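Local coordinates for protein fucose-binding lectin (Kordia periserrulae, PDB 6HTN) that binds fucosides, holding methyl alpha-L-fucopyranoside in pockets between neighbouring blades of a beta-propeller lectin, at residues A[14-19]-A[64-69]; A[26-31]-A[37-42]. One frame throughout, in Å; residues are numbered along the deposited sequence. Where two conformers were deposited one is given.

Contact 1. Residues A[14-19]-A[64-69]; sequences HLRIYS and IHIRVY. With MFU (methyl alpha-L-fucopyranoside), chain G; MFU (methyl alpha-L-fucopyranoside), chain H; MFU (methyl alpha-L-fucopyranoside), chain O.
Between two neighbouring propeller blades, Tyr18 of strand 13-20 lays one face of its ring against Val68 of strand 64-71. Val68 CG2 lies 3.7 Å from the centroid of the Tyr18 ring and 10° off the ring normal, so this CH-pi contact falls over the middle of the ring. Val68 CG2 stands beside the backbone N with CG1 anti to it (chi1 176°), and CG2 is the branch that meets the ring. Farther out, the phenol end meets Ile66: Tyr18 OH is 3.5 Å from Ile66 CG2 and also close to its CD1. The polar need of that hydroxyl is met by Glu29, to which it is hydrogen-bonded.

Each strand is the second of a four-stranded antiparallel sheet. The segment axes stay 9.5 Å apart at 19°, too far for backbone pairing, so the two segments meet through side chains, with Trp87 packing on Tyr18, Ile66 and Val68. At the sugar-facing end Arg16 CG touches Ile66 CD1 at 4.1 Å. The arginine chain bends at chi2, bringing NH1 back to Leu15 O of its own strand at 2.9 Å, with the oxygen in the guanidinium plane. The other edge grips a fucoside: Arg16 NE donates to sugar O4 at 2.9 Å, and Arg16 NH2 to sugar O5 at 2.8 Å. Ile64 CG2 approaches the methyl C6 of this fucoside, while Arg67 repeats the arginine geometry on a fucoside in the next pocket.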
ATOM      1  N   HIS A  14      -2.224  29.207   7.635  1.00 20.26           N
ATOM      2  CA  HIS A  14      -3.277  28.242   7.991  1.00 18.04           C
ATOM      3  C   HIS A  14      -2.894  26.905   7.367  1.00 21.54           C
ATOM      4  O   HIS A  14      -2.586  26.905   6.165  1.00 21.93           O
ATOM      5  CB  HIS A  14      -4.641  28.699   7.512  1.00 18.90           C
ATOM      6  CG  HIS A  14      -5.010  30.033   8.098  1.00 20.92           C
ATOM      7  ND1 HIS A  14      -5.821  30.116   9.236  1.00 27.34           N
ATOM      8  CD2 HIS A  14      -4.637  31.303   7.767  1.00 25.06           C
ATOM      9  CE1 HIS A  14      -5.961  31.423   9.556  1.00 28.52           C
ATOM     10  NE2 HIS A  14      -5.243  32.160   8.709  1.00 25.57           N
ATOM     11  N   LEU A  15      -2.891  25.843   8.164  1.00 20.96           N
ATOM     12  CA  LEU A  15      -2.559  24.479   7.651  1.00 19.67           C
ATOM     13  C   LEU A  15      -3.778  23.613   7.803  1.00 20.48           C
ATOM     14  O   LEU A  15      -4.489  23.678   8.844  1.00 18.60           O
ATOM     15  CB  LEU A  15      -1.392  23.892   8.459  1.00 19.68           C
ATOM     16  CG  LEU A  15      -0.106  24.699   8.553  1.00 22.34           C
ATOM     17  CD1 LEU A  15       0.901  24.004   9.492  1.00 23.71           C
ATOM     18  CD2 LEU A  15       0.537  24.888   7.189  1.00 23.50           C
ATOM     19  N   ARG A  16      -4.019  22.752   6.825  1.00 19.98           N
ATOM     20  CA  ARG A  16      -5.088  21.742   6.904  1.00 17.27           C
ATOM     21  C   ARG A  16      -4.464  20.404   6.499  1.00 19.09           C
ATOM     22  O   ARG A  16      -3.988  20.307   5.335  1.00 19.16           O
ATOM     23  CB  ARG A  16      -6.330  22.064   6.111  1.00 18.70           C
ATOM     24  CG  ARG A  16      -7.010  23.363   6.529  1.00 18.58           C
ATOM     25  CD  ARG A  16      -7.700  23.180   7.896  1.00 19.78           C
ATOM     26  NE  ARG A  16      -8.431  24.424   8.275  1.00 19.56           N
ATOM     27  CZ  ARG A  16      -7.922  25.458   8.919  1.00 19.60           C
ATOM     28  NH1 ARG A  16      -6.670  25.544   9.236  1.00 19.45           N
ATOM     29  NH2 ARG A  16      -8.722  26.457   9.223  1.00 21.19           N
ATOM     30  N   ILE A  17      -4.463  19.431   7.390  1.00 16.99           N
ATOM     31  CA  ILE A  17      -3.784  18.123   7.186  1.00 16.84           C
ATOM     32  C   ILE A  17      -4.851  17.043   7.230  1.00 17.20           C
ATOM     33  O   ILE A  17      -5.544  16.909   8.275  1.00 18.21           O
ATOM     34  CB  ILE A  17      -2.671  17.915   8.209  1.00 16.80           C
ATOM     35  CG1 ILE A  17      -1.731  19.101   8.358  1.00 19.51           C
ATOM     36  CG2 ILE A  17      -1.939  16.612   7.939  1.00 16.41           C
ATOM     37  CD1 ILE A  17      -1.027  19.518   7.044  1.00 18.66           C
ATOM     38  N   TYR A  18      -4.972  16.235   6.197  1.00 16.78           N
ATOM     39  CA  TYR A  18      -6.017  15.222   6.028  1.00 15.97           C
ATOM     40  C   TYR A  18      -5.407  13.825   6.073  1.00 16.96           C
ATOM     41  O   TYR A  18      -4.396  13.566   5.384  1.00 18.38           O
ATOM     42  CB  TYR A  18      -6.772  15.438   4.709  1.00 16.59           C
ATOM     43  CG  TYR A  18      -7.431  16.800   4.636  1.00 17.46           C
ATOM     44  CD1 TYR A  18      -8.681  17.023   5.221  1.00 16.34           C
ATOM     45  CD2 TYR A  18      -6.756  17.877   4.103  1.00 16.84           C
ATOM     46  CE1 TYR A  18      -9.236  18.300   5.231  1.00 17.47           C
ATOM     47  CE2 TYR A  18      -7.301  19.136   4.098  1.00 17.82           C
ATOM     48  CZ  TYR A  18      -8.543  19.354   4.668  1.00 19.57           C
ATOM     49  OH  TYR A  18      -9.031  20.654   4.761  1.00 19.12           O
ATOM     50  N   SER A  19      -6.032  12.947   6.829  1.00 15.66           N
ATOM     51  CA  SER A  19      -5.552  11.552   6.956  1.00 15.81           C
ATOM     52  C   SER A  19      -6.703  10.605   7.245  1.00 17.73           C
ATOM     53  O   SER A  19      -7.774  11.025   7.656  1.00 17.59           O
ATOM     54  CB  SER A  19      -4.465  11.442   7.958  1.00 16.11           C
ATOM     55  OG  SER A  19      -4.944  11.774   9.294  1.00 18.02           O
ATOM     56  N   ILE A  64     -11.427  31.056   1.892  1.00 21.29           N
ATOM     57  CA  ILE A  64     -10.719  29.799   1.487  1.00 20.52           C
ATOM     58  C   ILE A  64     -11.722  28.826   0.928  1.00 22.20           C
ATOM     59  O   ILE A  64     -12.852  28.633   1.465  1.00 22.56           O
ATOM     60  CB  ILE A  64      -9.888  29.247   2.641  1.00 20.49           C
ATOM     61  CG1 ILE A  64      -8.938  28.138   2.179  1.00 20.98           C
ATOM     62  CG2 ILE A  64     -10.783  28.718   3.749  1.00 21.99           C
ATOM     63  CD1 ILE A  64      -7.843  28.633   1.258  1.00 22.00           C
ATOM     64  N   HIS A  65     -11.318  28.100  -0.124  1.00 20.45           N
ATOM     65  CA  HIS A  65     -12.066  26.977  -0.694  1.00 19.50           C
ATOM     66  C   HIS A  65     -11.121  25.775  -0.638  1.00 22.07           C
ATOM     67  O   HIS A  65      -9.919  25.963  -0.954  1.00 19.20           O
ATOM     68  CB  HIS A  65     -12.459  27.223  -2.151  1.00 21.90           C
ATOM     69  CG  HIS A  65     -13.329  28.429  -2.289  1.00 21.08           C
ATOM     70  ND1 HIS A  65     -14.679  28.284  -2.516  1.00 24.44           N
ATOM     71  CD2 HIS A  65     -13.038  29.749  -2.236  1.00 25.55           C
ATOM     72  CE1 HIS A  65     -15.216  29.536  -2.574  1.00 26.48           C
ATOM     73  NE2 HIS A  65     -14.243  30.429  -2.371  1.00 26.93           N
ATOM     74  N   ILE A  66     -11.632  24.632  -0.209  1.00 19.74           N
ATOM     75  CA  ILE A  66     -10.770  23.433  -0.068  1.00 19.29           C
ATOM     76  C   ILE A  66     -11.443  22.292  -0.809  1.00 19.32           C
ATOM     77  O   ILE A  66     -12.660  22.130  -0.790  1.00 18.60           O
ATOM     78  CB  ILE A  66     -10.544  23.071   1.412  1.00 16.98           C
ATOM     79  CG1 ILE A  66     -10.029  24.238   2.233  1.00 17.50           C
ATOM     80  CG2 ILE A  66      -9.639  21.852   1.522  1.00 18.46           C
ATOM     81  CD1 ILE A  66      -9.982  23.997   3.735  1.00 20.24           C
ATOM     82  N   ARG A  67     -10.629  21.471  -1.488  1.00 16.95           N
ATOM     83  CA  ARG A  67     -11.114  20.250  -2.118  1.00 18.46           C
ATOM     84  C   ARG A  67     -10.198  19.104  -1.691  1.00 18.85           C
ATOM     85  O   ARG A  67      -8.975  19.239  -1.759  1.00 17.40           O
ATOM     86  CB  ARG A  67     -11.127  20.400  -3.645  1.00 17.06           C
ATOM     87  CG  ARG A  67     -12.060  21.480  -4.175  1.00 18.22           C
ATOM     88  CD  ARG A  67     -13.499  21.111  -3.982  1.00 21.38           C
ATOM     89  NE  ARG A  67     -14.432  22.119  -4.541  1.00 20.11           N
ATOM     90  CZ  ARG A  67     -14.833  23.197  -3.894  1.00 20.54           C
ATOM     91  NH1 ARG A  67     -14.406  23.500  -2.674  1.00 20.27           N
ATOM     92  NH2 ARG A  67     -15.688  24.004  -4.515  1.00 20.48           N
ATOM     93  N   VAL A  68     -10.816  18.024  -1.244  1.00 18.83           N
ATOM     94  CA  VAL A  68     -10.113  16.829  -0.723  1.00 18.77           C
ATOM     95  C   VAL A  68     -10.601  15.642  -1.539  1.00 15.67           C
ATOM     96  O   VAL A  68     -11.802  15.506  -1.789  1.00 16.82           O
ATOM     97  CB  VAL A  68     -10.454  16.655   0.788  1.00 20.58           C
ATOM     98  CG1 VAL A  68      -9.882  15.432   1.373  1.00 24.72           C
ATOM     99  CG2 VAL A  68     -10.009  17.841   1.575  1.00 21.27           C
ATOM    100  N   TYR A  69      -9.676  14.785  -1.952  1.00 18.21           N
ATOM    101  CA  TYR A  69      -9.923  13.637  -2.845  1.00 17.58           C
ATOM    102  C   TYR A  69      -9.380  12.352  -2.224  1.00 16.60           C
ATOM    103  O   TYR A  69      -8.208  12.302  -1.838  1.00 18.11           O
ATOM    104  CB  TYR A  69      -9.273  13.896  -4.223  1.00 14.56           C
ATOM    105  CG  TYR A  69      -9.770  15.146  -4.909  1.00 13.99           C
ATOM    106  CD1 TYR A  69     -10.939  15.116  -5.651  1.00 16.25           C
ATOM    107  CD2 TYR A  69      -9.136  16.360  -4.699  1.00 16.68           C
ATOM    108  CE1 TYR A  69     -11.436  16.283  -6.225  1.00 18.17           C
ATOM    109  CE2 TYR A  69      -9.630  17.529  -5.242  1.00 15.96           C
ATOM    110  CZ  TYR A  69     -10.794  17.493  -5.990  1.00 18.45           C
ATOM    111  OH  TYR A  69     -11.327  18.662  -6.480  1.00 18.31           O
TER
HETATM  112  C1  MFU G 201     -12.188  25.389  10.035  1.00 20.90           C
HETATM  113  C2  MFU G 201     -12.424  23.897   9.787  1.00 21.14           C
HETATM  114  C3  MFU G 201     -13.175  23.559   8.542  1.00 19.33           C
HETATM  115  C4  MFU G 201     -12.400  24.112   7.357  1.00 18.28           C
HETATM  116  C5  MFU G 201     -12.279  25.608   7.698  1.00 19.37           C
HETATM  117  C6  MFU G 201     -11.413  26.311   6.606  1.00 20.44           C
HETATM  118  O1  MFU G 201     -13.496  25.842  10.081  1.00 24.11           O
HETATM  119  O2  MFU G 201     -13.280  23.383  10.874  1.00 22.15           O
HETATM  120  O3  MFU G 201     -13.356  22.143   8.313  1.00 21.20           O
HETATM  121  O4  MFU G 201     -11.046  23.602   7.318  1.00 19.67           O
HETATM  122  O5  MFU G 201     -11.468  25.852   8.854  1.00 21.60           O
HETATM  123  CM  MFU G 201     -13.509  27.269  10.360  1.00 25.24           C
HETATM  124  C1  MFU H 202     -18.048  22.277  -7.037  1.00 21.88           C
HETATM  125  C2  MFU H 202     -17.762  20.781  -7.157  1.00 19.05           C
HETATM  126  C3  MFU H 202     -16.906  20.561  -8.401  1.00 21.24           C
HETATM  127  C4  MFU H 202     -15.635  21.338  -8.269  1.00 19.71           C
HETATM  128  C5  MFU H 202     -16.004  22.842  -8.147  1.00 20.36           C
HETATM  129  C6  MFU H 202     -14.767  23.693  -7.997  1.00 18.88           C
HETATM  130  O1  MFU H 202     -18.886  22.594  -8.162  1.00 25.44           O
HETATM  131  O2  MFU H 202     -19.023  20.113  -7.258  1.00 22.62           O
HETATM  132  O3  MFU H 202     -16.697  19.155  -8.568  1.00 22.00           O
HETATM  133  O4  MFU H 202     -14.887  21.005  -7.106  1.00 20.81           O
HETATM  134  O5  MFU H 202     -16.831  22.993  -6.924  1.00 21.28           O
HETATM  135  CM  MFU H 202     -19.115  24.015  -8.125  1.00 30.02           C
HETATM  136  C1  MFU O 203       5.652  25.054  14.025  1.00 24.24           C
HETATM  137  C2  MFU O 203       5.159  23.612  14.133  1.00 21.35           C
HETATM  138  C3  MFU O 203       3.687  23.579  14.020  1.00 20.92           C
HETATM  139  C4  MFU O 203       3.121  24.189  12.776  1.00 21.36           C
HETATM  140  C5  MFU O 203       3.604  25.673  12.794  1.00 19.43           C
HETATM  141  C6  MFU O 203       3.146  26.352  11.539  1.00 23.66           C
HETATM  142  O1  MFU O 203       5.115  25.692  15.170  1.00 27.75           O
HETATM  143  O2  MFU O 203       5.594  23.144  15.428  1.00 23.34           O
HETATM  144  O3  MFU O 203       3.231  22.190  14.176  1.00 22.09           O
HETATM  145  O4  MFU O 203       3.675  23.548  11.631  1.00 22.74           O
HETATM  146  O5  MFU O 203       5.013  25.655  12.885  1.00 20.98           O
HETATM  147  CM  MFU O 203       5.398  27.145  15.145  1.00 28.82           C

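Contact 2. Residues A[26-31]-A[37-42]. With MFU (methyl alpha-L-fucopyranoside), chain G; MFU (methyl alpha-L-fucopyranoside), chain O.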
ATOM      1  N   LYS A  26     -12.459   6.617   9.020  1.00 18.69           N
ATOM      2  CA  LYS A  26     -12.957   7.965   8.687  1.00 18.90           C
ATOM      3  C   LYS A  26     -11.825   8.949   8.497  1.00 16.08           C
ATOM      4  O   LYS A  26     -10.801   8.896   9.177  1.00 16.87           O
ATOM      5  CB  LYS A  26     -13.921   8.478   9.757  1.00 21.84           C
ATOM      6  CG  LYS A  26     -15.098   7.522   9.867  1.00 26.40           C
ATOM      7  CD  LYS A  26     -16.354   7.915   9.293  1.00 36.25           C
ATOM      8  CE  LYS A  26     -17.509   7.011   9.710  1.00 40.22           C
ATOM      9  NZ  LYS A  26     -18.516   6.913   8.610  1.00 48.54           N
ATOM     10  N   LEU A  27     -12.046   9.898   7.593  1.00 18.37           N
ATOM     11  CA  LEU A  27     -11.065  10.979   7.386  1.00 18.65           C
ATOM     12  C   LEU A  27     -11.046  11.917   8.592  1.00 18.34           C
ATOM     13  O   LEU A  27     -12.128  12.230   9.168  1.00 19.24           O
ATOM     14  CB  LEU A  27     -11.353  11.721   6.073  1.00 18.24           C
ATOM     15  CG  LEU A  27     -11.187  10.904   4.801  1.00 20.93           C
ATOM     16  CD1 LEU A  27     -11.736  11.655   3.594  1.00 22.16           C
ATOM     17  CD2 LEU A  27      -9.759  10.492   4.578  1.00 20.09           C
ATOM     18  N   LEU A  28      -9.849  12.298   8.936  1.00 16.82           N
ATOM     19  CA  LEU A  28      -9.517  13.292   9.993  1.00 17.66           C
ATOM     20  C   LEU A  28      -9.008  14.541   9.301  1.00 19.81           C
ATOM     21  O   LEU A  28      -8.164  14.449   8.348  1.00 18.74           O
ATOM     22  CB  LEU A  28      -8.417  12.699  10.874  1.00 19.57           C
ATOM     23  CG  LEU A  28      -7.773  13.622  11.890  1.00 19.84           C
ATOM     24  CD1 LEU A  28      -8.798  14.093  12.910  1.00 22.98           C
ATOM     25  CD2 LEU A  28      -6.608  12.940  12.594  1.00 19.06           C
ATOM     26  N   GLU A  29      -9.424  15.707   9.775  1.00 17.50           N
ATOM     27  CA  GLU A  29      -8.864  17.010   9.363  1.00 17.17           C
ATOM     28  C   GLU A  29      -8.221  17.660  10.569  1.00 19.31           C
ATOM     29  O   GLU A  29      -8.952  17.832  11.600  1.00 19.22           O
ATOM     30  CB  GLU A  29      -9.947  17.912   8.808  1.00 17.54           C
ATOM     31  CG  GLU A  29      -9.451  19.294   8.437  1.00 17.76           C
ATOM     32  CD  GLU A  29     -10.547  20.246   8.029  1.00 20.56           C
ATOM     33  OE1 GLU A  29     -11.642  20.224   8.663  1.00 20.79           O
ATOM     34  OE2 GLU A  29     -10.335  21.026   7.027  1.00 19.74           O
ATOM     35  N   ARG A  30      -6.955  17.932  10.525  1.00 17.63           N
ATOM     36  CA  ARG A  30      -6.230  18.635  11.604  1.00 18.35           C
ATOM     37  C   ARG A  30      -5.908  20.042  11.127  1.00 22.56           C
ATOM     38  O   ARG A  30      -5.484  20.215   9.965  1.00 17.78           O
ATOM     39  CB  ARG A  30      -4.995  17.902  12.068  1.00 18.43           C
ATOM     40  CG  ARG A  30      -5.333  16.573  12.725  1.00 18.49           C
ATOM     41  CD  ARG A  30      -5.974  16.741  14.131  1.00 19.85           C
ATOM     42  NE  ARG A  30      -4.919  17.083  15.047  1.00 20.01           N
ATOM     43  CZ  ARG A  30      -5.138  17.533  16.325  1.00 19.53           C
ATOM     44  NH1 ARG A  30      -6.351  17.768  16.739  1.00 22.43           N
ATOM     45  NH2 ARG A  30      -4.132  17.635  17.141  1.00 20.73           N
ATOM     46  N   CYS A  31      -6.153  21.012  11.980  1.00 18.59           N
ATOM     47  CA  CYS A  31      -6.092  22.440  11.598  1.00 19.68           C
ATOM     48  C   CYS A  31      -5.123  23.216  12.436  1.00 21.22           C
ATOM     49  O   CYS A  31      -5.078  23.019  13.666  1.00 22.82           O
ATOM     50  CB  CYS A  31      -7.455  23.077  11.764  1.00 23.05           C
ATOM     51  SG  CYS A  31      -8.819  22.253  10.971  1.00 22.34           S
ATOM     52  N   TRP A  37      -2.901  22.909  17.176  1.00 22.74           N
ATOM     53  CA  TRP A  37      -3.642  21.995  16.302  1.00 24.49           C
ATOM     54  C   TRP A  37      -4.992  21.650  16.883  1.00 25.03           C
ATOM     55  O   TRP A  37      -5.080  21.365  18.141  1.00 24.65           O
ATOM     56  CB  TRP A  37      -2.816  20.736  16.084  1.00 21.44           C
ATOM     57  CG  TRP A  37      -1.607  20.987  15.259  1.00 19.48           C
ATOM     58  CD1 TRP A  37      -0.328  21.172  15.664  1.00 18.08           C
ATOM     59  CD2 TRP A  37      -1.584  21.049  13.810  1.00 18.01           C
ATOM     60  NE1 TRP A  37       0.503  21.380  14.572  1.00 20.93           N
ATOM     61  CE2 TRP A  37      -0.261  21.328  13.456  1.00 17.95           C
ATOM     62  CE3 TRP A  37      -2.561  20.923  12.839  1.00 18.43           C
ATOM     63  CZ2 TRP A  37       0.127  21.419  12.101  1.00 18.51           C
ATOM     64  CZ3 TRP A  37      -2.200  21.016  11.497  1.00 19.32           C
ATOM     65  CH2 TRP A  37      -0.881  21.280  11.177  1.00 18.45           C
ATOM     66  N   TYR A  38      -6.013  21.613  16.066  1.00 20.80           N
ATOM     67  CA  TYR A  38      -7.357  21.208  16.492  1.00 22.48           C
ATOM     68  C   TYR A  38      -8.054  20.395  15.428  1.00 23.99           C
ATOM     69  O   TYR A  38      -7.613  20.384  14.228  1.00 21.10           O
ATOM     70  CB  TYR A  38      -8.124  22.462  16.917  1.00 22.91           C
ATOM     71  CG  TYR A  38      -8.541  23.391  15.803  1.00 20.33           C
ATOM     72  CD1 TYR A  38      -9.719  23.222  15.111  1.00 21.72           C
ATOM     73  CD2 TYR A  38      -7.721  24.452  15.463  1.00 24.81           C
ATOM     74  CE1 TYR A  38     -10.087  24.071  14.071  1.00 22.85           C
ATOM     75  CE2 TYR A  38      -8.088  25.343  14.442  1.00 22.97           C
ATOM     76  CZ  TYR A  38      -9.272  25.143  13.745  1.00 22.38           C
ATOM     77  OH  TYR A  38      -9.656  25.939  12.709  1.00 26.22           O
ATOM     78  N   ASP A  39      -9.107  19.724  15.778  1.00 21.30           N
ATOM     79  CA  ASP A  39      -9.884  18.913  14.833  1.00 20.96           C
ATOM     80  C   ASP A  39     -10.786  19.817  14.014  1.00 22.93           C
ATOM     81  O   ASP A  39     -11.654  20.547  14.551  1.00 22.54           O
ATOM     82  CB  ASP A  39     -10.736  17.832  15.487  1.00 24.05           C
ATOM     83  CG  ASP A  39      -9.982  16.679  16.118  1.00 24.20           C
ATOM     84  OD1 ASP A  39      -8.754  16.545  15.916  1.00 23.01           O
ATOM     85  OD2 ASP A  39     -10.661  16.003  16.979  1.00 24.90           O
ATOM     86  N   GLY A  40     -10.708  19.725  12.688  1.00 20.99           N
ATOM     87  CA  GLY A  40     -11.591  20.449  11.795  1.00 21.95           C
ATOM     88  C   GLY A  40     -12.935  19.803  11.618  1.00 22.68           C
ATOM     89  O   GLY A  40     -13.118  18.597  11.952  1.00 23.39           O
ATOM     90  N   ALA A  41     -13.875  20.508  11.031  1.00 21.87           N
ATOM     91  CA  ALA A  41     -15.259  20.092  10.846  1.00 21.96           C
ATOM     92  C   ALA A  41     -15.385  18.819   9.993  1.00 22.58           C
ATOM     93  O   ALA A  41     -16.368  18.116  10.095  1.00 22.24           O
ATOM     94  CB  ALA A  41     -16.070  21.224  10.293  1.00 23.88           C
ATOM     95  N   LEU A  42     -14.423  18.583   9.077  0.70 23.16           N
ATOM     96  CA  LEU A  42     -14.528  17.385   8.211  0.70 20.96           C
ATOM     97  C   LEU A  42     -14.439  16.102   9.059  0.70 20.58           C
ATOM     98  O   LEU A  42     -14.988  15.093   8.656  0.70 20.59           O
ATOM     99  CB  LEU A  42     -13.433  17.451   7.138  0.70 21.58           C
ATOM    100  CG  LEU A  42     -13.283  16.207   6.263  0.70 21.80           C
ATOM    101  CD1 LEU A  42     -12.838  16.619   4.839  0.70 22.61           C
ATOM    102  CD2 LEU A  42     -12.262  15.246   6.891  0.70 22.87           C
TER
HETATM  103  C1  MFU G 201     -12.188  25.389  10.035  1.00 20.90           C
HETATM  104  C2  MFU G 201     -12.424  23.897   9.787  1.00 21.14           C
HETATM  105  C3  MFU G 201     -13.175  23.559   8.542  1.00 19.33           C
HETATM  106  C4  MFU G 201     -12.400  24.112   7.357  1.00 18.28           C
HETATM  107  C5  MFU G 201     -12.279  25.608   7.698  1.00 19.37           C
HETATM  108  C6  MFU G 201     -11.413  26.311   6.606  1.00 20.44           C
HETATM  109  O1  MFU G 201     -13.496  25.842  10.081  1.00 24.11           O
HETATM  110  O2  MFU G 201     -13.280  23.383  10.874  1.00 22.15           O
HETATM  111  O3  MFU G 201     -13.356  22.143   8.313  1.00 21.20           O
HETATM  112  O4  MFU G 201     -11.046  23.602   7.318  1.00 19.67           O
HETATM  113  O5  MFU G 201     -11.468  25.852   8.854  1.00 21.60           O
HETATM  114  CM  MFU G 201     -13.509  27.269  10.360  1.00 25.24           C
HETATM  115  C1  MFU O 203       5.652  25.054  14.025  1.00 24.24           C
HETATM  116  C2  MFU O 203       5.159  23.612  14.133  1.00 21.35           C
HETATM  117  C3  MFU O 203       3.687  23.579  14.020  1.00 20.92           C
HETATM  118  C4  MFU O 203       3.121  24.189  12.776  1.00 21.36           C
HETATM  119  C5  MFU O 203       3.604  25.673  12.794  1.00 19.43           C
HETATM  120  C6  MFU O 203       3.146  26.352  11.539  1.00 23.66           C
HETATM  121  O1  MFU O 203       5.115  25.692  15.170  1.00 27.75           O
HETATM  122  O2  MFU O 203       5.594  23.144  15.428  1.00 23.34           O
HETATM  123  O3  MFU O 203       3.231  22.190  14.176  1.00 22.09           O
HETATM  124  O4  MFU O 203       3.675  23.548  11.631  1.00 22.74           O
HETATM  125  O5  MFU O 203       5.013  25.655  12.885  1.00 20.98           O
HETATM  126  CM  MFU O 203       5.398  27.145  15.145  1.00 28.82           C
HETATM  127  O   HOH W   1     -14.376  12.642   7.507  1.00 23.08           O
HETATM  128  O   HOH W   2      -4.248  19.004  19.667  1.00 37.73           O
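Tyr38 turns a ring face to Cys31 across the beta hairpin of strands 27-32 and 37-39, the outer pair of a propeller blade. Cys31 CB sits 3.5 Å from the Tyr38 ring centroid, 18° off the normal, as a CH-pi contact, and SG reaches the ring obliquely. The two residues form an antiparallel hydrogen-bonded pair, with both N-H groups answered by the partner's carbonyl. Tyr38 OH has its polar partner in Asp33. Cys31 SG continues to Gly40 CA at 3.4 Å. Gly40 has no side chain, and Glu29 OE1 and Cys31 SG both lie close against its CA.

Glu29 has CG anti to its backbone N (chi1 177°) and runs on extended, which carries the carboxylate to the fucoside. Each oxygen accepts a sugar hydroxyl: O3 donates to Glu29 OE1 at 2.6 Å and O4 to Glu29 OE2 at 2.7 Å. Leu42 N adds a long bond to Glu29 OE1, at 3.3 Å, from the anti side and somewhat out of the carboxylate plane; together with Tyr18 OH on OE2 and the sugar hydroxyls it would limit the group's rotation. Ala41 N binds O2 of the same sugar.

On the other face of the hairpin, Arg30 and Asp39 form a salt bridge with their planes 67° apart. Arg30 NH1 lies 2.8 Å from Asp39 OD1, which it meets from above the carboxylate. Arg30 NE is salt-bridged to the C-terminal Glu144 of the second subunit. Trp37 CB lies over one guanidinium face, 3.5 Å from Arg30 NH2, and a water joins NH2 to Trp37 O. Trp37's indole leads to a different fucoside, at the subunit interface: Trp37 NE1 donates in the ring plane to that sugar's O3 at 2.9 Å.

Contact 1 is wholly buried, its centre about 6 Å from that of the chain; contact 2 lies about 13 Å out and is only partly buried. Chemistry follows place: between blades, 169 Å² is buried by side chains alone, whereas the 625 Å² buried within one blade comes with backbone pairing, a salt bridge and bridging waters. Strands 13-20 and 27-32 are neighbours in one sheet, so the contacts abut, with Arg16 CD packed 3.4 Å from Cys31 SG. Both touch the same two fucosides, and contact 1 reaches a third through Arg67. Contact 1 supplies arginine donors to the first, and contact 2 adds carboxylate acceptors; at the second, Leu15 and Trp37 complement residues of the second subunit.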